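Local coordinates for protein acylneuraminate lyase (Mycoplasma synoviae, PDB 4N4P) that belongs to the dihydrodipicolinate synthetase family and is built on a TIM barrel, at residues L187-W192 against G206-T211; E64-V69 against A95-E100; M254-A259 against E281-H286. One frame throughout, in Å; residues are numbered along the deposited sequence.

Interaction 1: residues L187-W192 against G206-T211; sequences LFMFAW and GFIGST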
# COMPACT_ATOMS: atom_id res chain seq x y z
N LEU A 187 8.87 -25.51 13.55
CA LEU A 187 9.23 -25.86 12.19
C LEU A 187 8.66 -24.81 11.24
O LEU A 187 7.47 -24.55 11.26
CB LEU A 187 8.69 -27.24 11.83
CG LEU A 187 8.86 -27.70 10.37
CD1 LEU A 187 10.37 -27.87 10.04
CD2 LEU A 187 8.14 -28.99 10.18
N PHE A 188 9.50 -24.23 10.40
CA PHE A 188 9.02 -23.25 9.43
C PHE A 188 9.29 -23.82 8.06
O PHE A 188 10.45 -24.01 7.69
CB PHE A 188 9.70 -21.87 9.63
CG PHE A 188 9.28 -21.19 10.89
CD1 PHE A 188 8.14 -20.38 10.91
CD2 PHE A 188 9.99 -21.39 12.08
CE1 PHE A 188 7.72 -19.77 12.10
CE2 PHE A 188 9.58 -20.79 13.26
CZ PHE A 188 8.44 -19.97 13.28
N MET A 189 8.22 -24.12 7.32
CA MET A 189 8.32 -24.60 5.96
C MET A 189 8.33 -23.36 5.04
O MET A 189 7.40 -22.54 5.09
CB MET A 189 7.17 -25.57 5.66
CG MET A 189 7.23 -26.86 6.51
SD MET A 189 8.70 -27.87 6.20
CE MET A 189 8.31 -28.66 4.64
N PHE A 190 9.40 -23.18 4.27
CA PHE A 190 9.58 -21.94 3.51
C PHE A 190 8.85 -22.03 2.15
O PHE A 190 9.12 -22.93 1.36
CB PHE A 190 11.07 -21.65 3.34
CG PHE A 190 11.37 -20.28 2.85
CD1 PHE A 190 11.40 -19.20 3.74
CD2 PHE A 190 11.60 -20.04 1.50
CE1 PHE A 190 11.65 -17.91 3.29
CE2 PHE A 190 11.88 -18.76 1.03
CZ PHE A 190 11.90 -17.69 1.91
N ALA A 191 7.93 -21.11 1.89
CA ALA A 191 7.01 -21.25 0.76
C ALA A 191 7.12 -20.10 -0.24
O ALA A 191 6.16 -19.78 -0.93
CB ALA A 191 5.57 -21.44 1.24
N TRP A 192 8.29 -19.51 -0.36
CA TRP A 192 8.50 -18.51 -1.41
C TRP A 192 9.62 -18.99 -2.34
O TRP A 192 10.79 -18.82 -2.06
CB TRP A 192 8.76 -17.11 -0.82
CG TRP A 192 8.94 -16.03 -1.90
CD1 TRP A 192 8.44 -16.03 -3.17
CD2 TRP A 192 9.68 -14.81 -1.76
NE1 TRP A 192 8.83 -14.87 -3.84
CE2 TRP A 192 9.58 -14.11 -3.00
CE3 TRP A 192 10.41 -14.24 -0.72
CZ2 TRP A 192 10.18 -12.87 -3.20
CZ3 TRP A 192 11.03 -13.01 -0.93
CH2 TRP A 192 10.91 -12.34 -2.16
N GLY A 206 13.09 -26.97 4.81
CA GLY A 206 11.95 -27.57 4.12
C GLY A 206 11.26 -26.48 3.32
O GLY A 206 11.11 -25.34 3.80
N PHE A 207 10.87 -26.83 2.10
CA PHE A 207 10.33 -25.86 1.14
C PHE A 207 9.06 -26.38 0.52
O PHE A 207 9.02 -27.47 -0.04
CB PHE A 207 11.38 -25.55 0.08
CG PHE A 207 12.65 -25.05 0.67
CD1 PHE A 207 13.63 -25.93 1.11
CD2 PHE A 207 12.81 -23.68 0.89
CE1 PHE A 207 14.78 -25.45 1.74
CE2 PHE A 207 13.96 -23.19 1.50
CZ PHE A 207 14.94 -24.06 1.93
N ILE A 208 8.00 -25.57 0.61
CA ILE A 208 6.75 -25.94 -0.05
C ILE A 208 6.55 -24.96 -1.21
O ILE A 208 6.66 -23.76 -1.03
CB ILE A 208 5.55 -25.87 0.89
CG1 ILE A 208 5.69 -26.90 2.04
CG2 ILE A 208 4.28 -26.14 0.12
CD1 ILE A 208 4.72 -26.67 3.18
N GLY A 209 6.25 -25.47 -2.38
CA GLY A 209 6.06 -24.54 -3.50
C GLY A 209 5.47 -25.15 -4.74
O GLY A 209 5.68 -26.32 -5.03
N SER A 210 4.72 -24.32 -5.47
CA SER A 210 4.08 -24.75 -6.71
C SER A 210 5.13 -25.16 -7.75
O SER A 210 4.91 -26.08 -8.53
CB SER A 210 3.25 -23.58 -7.27
OG SER A 210 4.10 -22.46 -7.56
N THR A 211 6.25 -24.44 -7.78
CA THR A 211 7.20 -24.61 -8.89
C THR A 211 8.00 -25.92 -8.81
O THR A 211 8.58 -26.36 -9.80
CB THR A 211 8.17 -23.40 -9.05
OG1 THR A 211 9.06 -23.36 -7.93
CG2 THR A 211 7.39 -22.08 -9.16
O HOH W 1 12.54 -25.85 7.75
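Phe188 and Gly206 bring their carbonyl oxygens within 4.2 Å of each other, Phe188 O to Gly206 O, where the two strands begin to pair. Water 1 bridges them, donating to Phe188 O at 2.8 Å and accepting, weakly, from Gly206 N. One residue on, Met189 lies over the backbone of Gly206, with SD 3.9 Å from Gly206 CA; bends at chi2 and chi3 (-63° and -77°) fold the thioether back onto this glycine. Met189 CB meets Ile208 CD1 at 3.7 Å, the two side chains crossing at about a right angle. Phe190 carries the parallel ladder. Its N donates to Gly206 O over 2.8 Å in a nearly straight bond (168°), while its O accepts from Ile208 N at 3.0 Å, the donor standing above the carbonyl plane. On the sheet face away from Met189, Phe190 CB packs 3.6 Å from Phe207 CD2. Ala191 ends the contact with a CA-H...O approach of 3.1 Å from its CA to Ile208 O. These are adjacent staves of a TIM barrel, joined through helix 196-201 as a beta-alpha-beta unit. Phe176 of helix 173-182 meets Phe190 edge-to-face, and strands 163-168 and 9-12 flank the pair.

Interaction 2: residues E64-V69 against A95-E100; sequences EVMKLV and AKLAKE
Met66 reaches from its helix to the backbone of the neighbouring one, and its methyl makes the close part of this contact. CE lies 3.5 Å from Ala98 N and 3.7 Å from Ala98 CB; the chain runs extended through chi2 and then turns at chi3 (70°), which swings the methyl onto the small alanine. Behind it, Met66 SD passes Leu97 CD2 at 4.2 Å. Both Met66 and Ala98 are buried and backed by the sheet, through Ile47 of strand 44-47 and Ile106 of strand 105-108. Helices 59-73 and 88-100 are successive members of the outer helical layer of a TIM barrel, nearly parallel as expected of its repeating strand-helix order: the short segments are inclined by 11°, with axes 10.3 Å apart. Across that spacing Met66 and Lys67 reach over to Leu97 and Ala98. Toward solvent the packing becomes sparse. Leu97, with CG anti to its own N (chi1 -176°), sends one branch to the methionine and the other outward, where CD1 is 3.7 Å from Lys67 NZ. The lysine crosses the leucine at about a right angle, and its ammonium NZ is 4.3 Å from Glu100 OE2, probably a mild, longer-range attraction.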
# COMPACT_ATOMS: atom_id res chain seq x y z
N GLU A 64 -11.75 -37.31 -1.15
CA GLU A 64 -11.32 -38.25 -2.17
C GLU A 64 -9.86 -38.00 -2.54
O GLU A 64 -9.09 -38.94 -2.65
CB GLU A 64 -12.24 -38.19 -3.42
CG GLU A 64 -11.99 -39.26 -4.47
CD GLU A 64 -12.18 -40.71 -4.01
OE1 GLU A 64 -12.89 -40.99 -3.01
OE2 GLU A 64 -11.58 -41.59 -4.67
N VAL A 65 -9.49 -36.74 -2.72
CA VAL A 65 -8.08 -36.43 -3.06
C VAL A 65 -7.15 -36.93 -1.95
O VAL A 65 -6.09 -37.52 -2.23
CB VAL A 65 -7.84 -34.93 -3.35
CG1 VAL A 65 -6.35 -34.63 -3.56
CG2 VAL A 65 -8.62 -34.55 -4.62
N MET A 66 -7.54 -36.69 -0.71
CA MET A 66 -6.71 -37.10 0.43
C MET A 66 -6.52 -38.62 0.44
O MET A 66 -5.42 -39.13 0.72
CB MET A 66 -7.34 -36.64 1.72
CG MET A 66 -7.29 -35.12 1.91
SD MET A 66 -8.23 -34.49 3.29
CE MET A 66 -7.28 -35.09 4.70
N LYS A 67 -7.61 -39.35 0.17
CA LYS A 67 -7.54 -40.82 0.12
C LYS A 67 -6.66 -41.30 -1.01
O LYS A 67 -5.80 -42.16 -0.81
CB LYS A 67 -8.95 -41.43 -0.02
CG LYS A 67 -9.77 -41.20 1.18
CD LYS A 67 -11.26 -41.29 0.88
CE LYS A 67 -12.04 -41.22 2.16
NZ LYS A 67 -11.61 -42.30 3.10
N LEU A 68 -6.85 -40.73 -2.19
CA LEU A 68 -6.15 -41.17 -3.38
C LEU A 68 -4.66 -40.91 -3.27
O LEU A 68 -3.85 -41.72 -3.72
CB LEU A 68 -6.70 -40.49 -4.63
CG LEU A 68 -8.12 -40.81 -5.08
CD1 LEU A 68 -8.55 -39.80 -6.15
CD2 LEU A 68 -8.28 -42.25 -5.58
N VAL A 69 -4.31 -39.78 -2.65
CA VAL A 69 -2.89 -39.45 -2.49
C VAL A 69 -2.21 -40.41 -1.52
O VAL A 69 -1.10 -40.92 -1.79
CB VAL A 69 -2.69 -37.97 -2.02
CG1 VAL A 69 -1.27 -37.74 -1.54
CG2 VAL A 69 -3.02 -37.01 -3.18
N ALA A 95 -9.29 -32.87 9.20
CA ALA A 95 -8.19 -33.14 10.16
C ALA A 95 -8.25 -34.57 10.66
O ALA A 95 -7.22 -35.26 10.74
CB ALA A 95 -8.21 -32.14 11.33
N LYS A 96 -9.45 -35.04 10.99
CA LYS A 96 -9.63 -36.44 11.42
C LYS A 96 -9.30 -37.42 10.33
O LYS A 96 -8.67 -38.46 10.58
CB LYS A 96 -11.07 -36.68 11.91
CG LYS A 96 -11.41 -35.95 13.17
CD LYS A 96 -12.88 -36.19 13.57
CE LYS A 96 -13.41 -35.14 14.55
NZ LYS A 96 -12.85 -35.24 15.94
N LEU A 97 -9.71 -37.12 9.09
CA LEU A 97 -9.38 -37.97 7.96
C LEU A 97 -7.87 -38.02 7.70
O LEU A 97 -7.34 -39.09 7.43
CB LEU A 97 -10.12 -37.53 6.67
CG LEU A 97 -9.91 -38.41 5.43
CD1 LEU A 97 -10.35 -39.86 5.65
CD2 LEU A 97 -10.62 -37.82 4.19
N ALA A 98 -7.21 -36.86 7.74
CA ALA A 98 -5.76 -36.80 7.56
C ALA A 98 -5.07 -37.73 8.56
O ALA A 98 -4.12 -38.43 8.22
CB ALA A 98 -5.25 -35.36 7.75
N LYS A 99 -5.56 -37.74 9.79
CA LYS A 99 -4.93 -38.56 10.82
C LYS A 99 -5.18 -40.06 10.54
O LYS A 99 -4.27 -40.89 10.63
CB LYS A 99 -5.48 -38.17 12.19
CG LYS A 99 -5.06 -39.12 13.34
CD LYS A 99 -3.56 -39.15 13.53
CE LYS A 99 -3.17 -40.01 14.76
NZ LYS A 99 -3.59 -39.35 16.04
N GLU A 100 -6.43 -40.38 10.23
CA GLU A 100 -6.83 -41.74 9.82
C GLU A 100 -5.96 -42.25 8.67
O GLU A 100 -5.57 -43.44 8.62
CB GLU A 100 -8.32 -41.75 9.44
CG GLU A 100 -8.83 -43.09 8.90
CD GLU A 100 -10.24 -43.03 8.32
OE1 GLU A 100 -11.18 -42.71 9.06
OE2 GLU A 100 -10.41 -43.33 7.11

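Interaction 3: residues M254-A259 against E281-H286; sequences MQSLKA and EEIKKH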
# COMPACT_ATOMS: atom_id res chain seq x y z
N MET A 254 -1.23 -22.83 -12.69
CA MET A 254 -1.73 -24.21 -12.63
C MET A 254 -1.91 -24.83 -14.02
O MET A 254 -1.60 -26.02 -14.23
CB MET A 254 -3.03 -24.30 -11.81
CG MET A 254 -2.75 -24.42 -10.30
SD MET A 254 -2.35 -22.84 -9.56
CE MET A 254 -4.04 -22.28 -9.32
N GLN A 255 -2.37 -24.01 -14.98
CA GLN A 255 -2.51 -24.46 -16.37
C GLN A 255 -1.16 -24.89 -16.93
O GLN A 255 -1.08 -25.89 -17.64
CB GLN A 255 -3.07 -23.35 -17.26
CG GLN A 255 -4.47 -22.85 -16.85
CD GLN A 255 -4.41 -21.62 -15.96
OE1 GLN A 255 -3.54 -21.53 -15.09
NE2 GLN A 255 -5.32 -20.65 -16.18
N SER A 256 -0.12 -24.13 -16.60
CA SER A 256 1.23 -24.41 -17.09
C SER A 256 1.81 -25.66 -16.44
O SER A 256 2.40 -26.51 -17.13
CB SER A 256 2.15 -23.22 -16.80
OG SER A 256 1.73 -22.09 -17.54
N LEU A 257 1.66 -25.76 -15.12
CA LEU A 257 2.14 -26.98 -14.43
C LEU A 257 1.45 -28.22 -15.00
O LEU A 257 2.09 -29.24 -15.29
CB LEU A 257 1.91 -26.89 -12.92
CG LEU A 257 2.72 -25.82 -12.17
CD1 LEU A 257 2.26 -25.76 -10.68
CD2 LEU A 257 4.20 -26.12 -12.26
N LYS A 258 0.13 -28.14 -15.17
CA LYS A 258 -0.61 -29.30 -15.67
C LYS A 258 -0.19 -29.64 -17.10
O LYS A 258 0.04 -30.81 -17.41
CB LYS A 258 -2.12 -29.08 -15.55
CG LYS A 258 -2.61 -29.30 -14.09
CD LYS A 258 -4.04 -28.85 -13.88
CE LYS A 258 -4.44 -29.03 -12.41
NZ LYS A 258 -5.94 -28.84 -12.13
N ALA A 259 -0.02 -28.62 -17.93
CA ALA A 259 0.43 -28.83 -19.31
C ALA A 259 1.80 -29.48 -19.40
O ALA A 259 2.06 -30.35 -20.26
CB ALA A 259 0.42 -27.51 -20.08
N GLU A 281 -3.02 -26.05 -28.13
CA GLU A 281 -1.73 -25.86 -28.80
C GLU A 281 -0.92 -24.75 -28.14
O GLU A 281 0.30 -24.90 -27.97
CB GLU A 281 -1.88 -25.62 -30.30
CG GLU A 281 -2.17 -26.89 -31.12
CD GLU A 281 -1.24 -28.06 -30.78
OE1 GLU A 281 -1.75 -29.08 -30.25
OE2 GLU A 281 -0.02 -27.95 -31.03
N GLU A 282 -1.58 -23.65 -27.77
CA GLU A 282 -0.92 -22.53 -27.09
C GLU A 282 -0.24 -22.98 -25.78
O GLU A 282 0.93 -22.67 -25.52
CB GLU A 282 -1.92 -21.40 -26.81
CG GLU A 282 -1.27 -20.16 -26.19
CD GLU A 282 -2.26 -19.11 -25.65
OE1 GLU A 282 -3.47 -19.17 -25.96
OE2 GLU A 282 -1.82 -18.23 -24.88
N ILE A 283 -0.97 -23.72 -24.96
CA ILE A 283 -0.43 -24.09 -23.65
C ILE A 283 0.60 -25.21 -23.82
O ILE A 283 1.53 -25.32 -23.03
CB ILE A 283 -1.57 -24.44 -22.62
CG1 ILE A 283 -1.05 -24.38 -21.17
CG2 ILE A 283 -2.24 -25.79 -22.97
CD1 ILE A 283 -0.51 -23.00 -20.74
N LYS A 284 0.42 -26.06 -24.85
CA LYS A 284 1.41 -27.10 -25.15
C LYS A 284 2.76 -26.51 -25.54
O LYS A 284 3.82 -26.98 -25.09
CB LYS A 284 0.94 -28.06 -26.26
CG LYS A 284 1.91 -29.21 -26.52
CD LYS A 284 1.73 -29.83 -27.89
CE LYS A 284 2.79 -30.88 -28.13
NZ LYS A 284 2.46 -32.18 -27.46
N LYS A 285 2.74 -25.47 -26.37
CA LYS A 285 3.98 -24.84 -26.77
C LYS A 285 4.68 -24.16 -25.59
O LYS A 285 5.90 -24.17 -25.50
CB LYS A 285 3.76 -23.86 -27.91
CG LYS A 285 3.31 -24.61 -29.17
CD LYS A 285 3.15 -23.68 -30.37
CE LYS A 285 2.60 -24.52 -31.52
NZ LYS A 285 2.19 -23.63 -32.60
N HIS A 286 3.88 -23.54 -24.73
CA HIS A 286 4.38 -23.02 -23.47
C HIS A 286 5.04 -24.13 -22.66
O HIS A 286 6.16 -23.95 -22.17
CB HIS A 286 3.25 -22.38 -22.68
CG HIS A 286 3.70 -21.76 -21.40
ND1 HIS A 286 4.64 -20.75 -21.35
CD2 HIS A 286 3.35 -22.01 -20.11
CE1 HIS A 286 4.85 -20.39 -20.10
NE2 HIS A 286 4.07 -21.13 -19.32
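Two trans-like first torsions on helix 280-294 direct its side chains at helix 253-263: Ile283 holds CG1 anti to the backbone N (chi1 -162°), and His286 holds CG likewise (chi1 -177°). On the facing helix, Ser256 turns OG beside its own N, on the side where the imidazole arrives. Both helices belong to the C-terminal helical region that follows the last strand of the TIM barrel, and their segments cross steeply, at -73°, with the axes 9.1 Å apart. Where they come near, a small residue receives a larger one. Ala259 CB sits 3.6 Å from Ile283 CG1, and the same CG1 lies 3.8 Å from the carbonyl oxygen Gln255 O, so the isoleucine packs against the helix backbone as well as against a methyl. The end of Ile283 continues toward the serine, with CD1 4.0 Å from Ser256 OG. The amide of Gln255 is turned elsewhere, its NE2 bonding to Trp276 O, and the residue also packs on Glu120 of the third subunit. Polar groups inside this buried contact are met by backbone carbonyls: Ser256 OG hydrogen-bonds to Gly252 O and weakly to Leu248 O, and His286 NE2 hydrogen-bonds to Leu248 O. Leu248 O thus accepts from both, though the serine's bond to it is weak. The imidazole meets the serine with its edge, Ser256 CB lying in the ring plane and Ser256 OG only 3.0 Å from His286 CD2.

In the fold
From the N terminus, interaction 2 comes first, closing a loop of 25 residues that contains strand 78-82 and joining two consecutive helices of the outer layer. Interaction 1 follows in the inner sheet, where 13 residues, including helix 196-201, lie between two segments on neighbouring strands, the second beside strand 9-12. Interaction 3 comes last, closing 21 residues between two helices of the C-terminal region. The three stand in series, none nested or crossed. Interactions 1 and 3 touch, Ser210 O lying 3.4 Å from Leu257 CD1, so the turn just after the last barrel strand meets helix 253-263; interaction 2 stays apart, its nearest atoms about 10 Å from interaction 3 and about 13 Å from interaction 1.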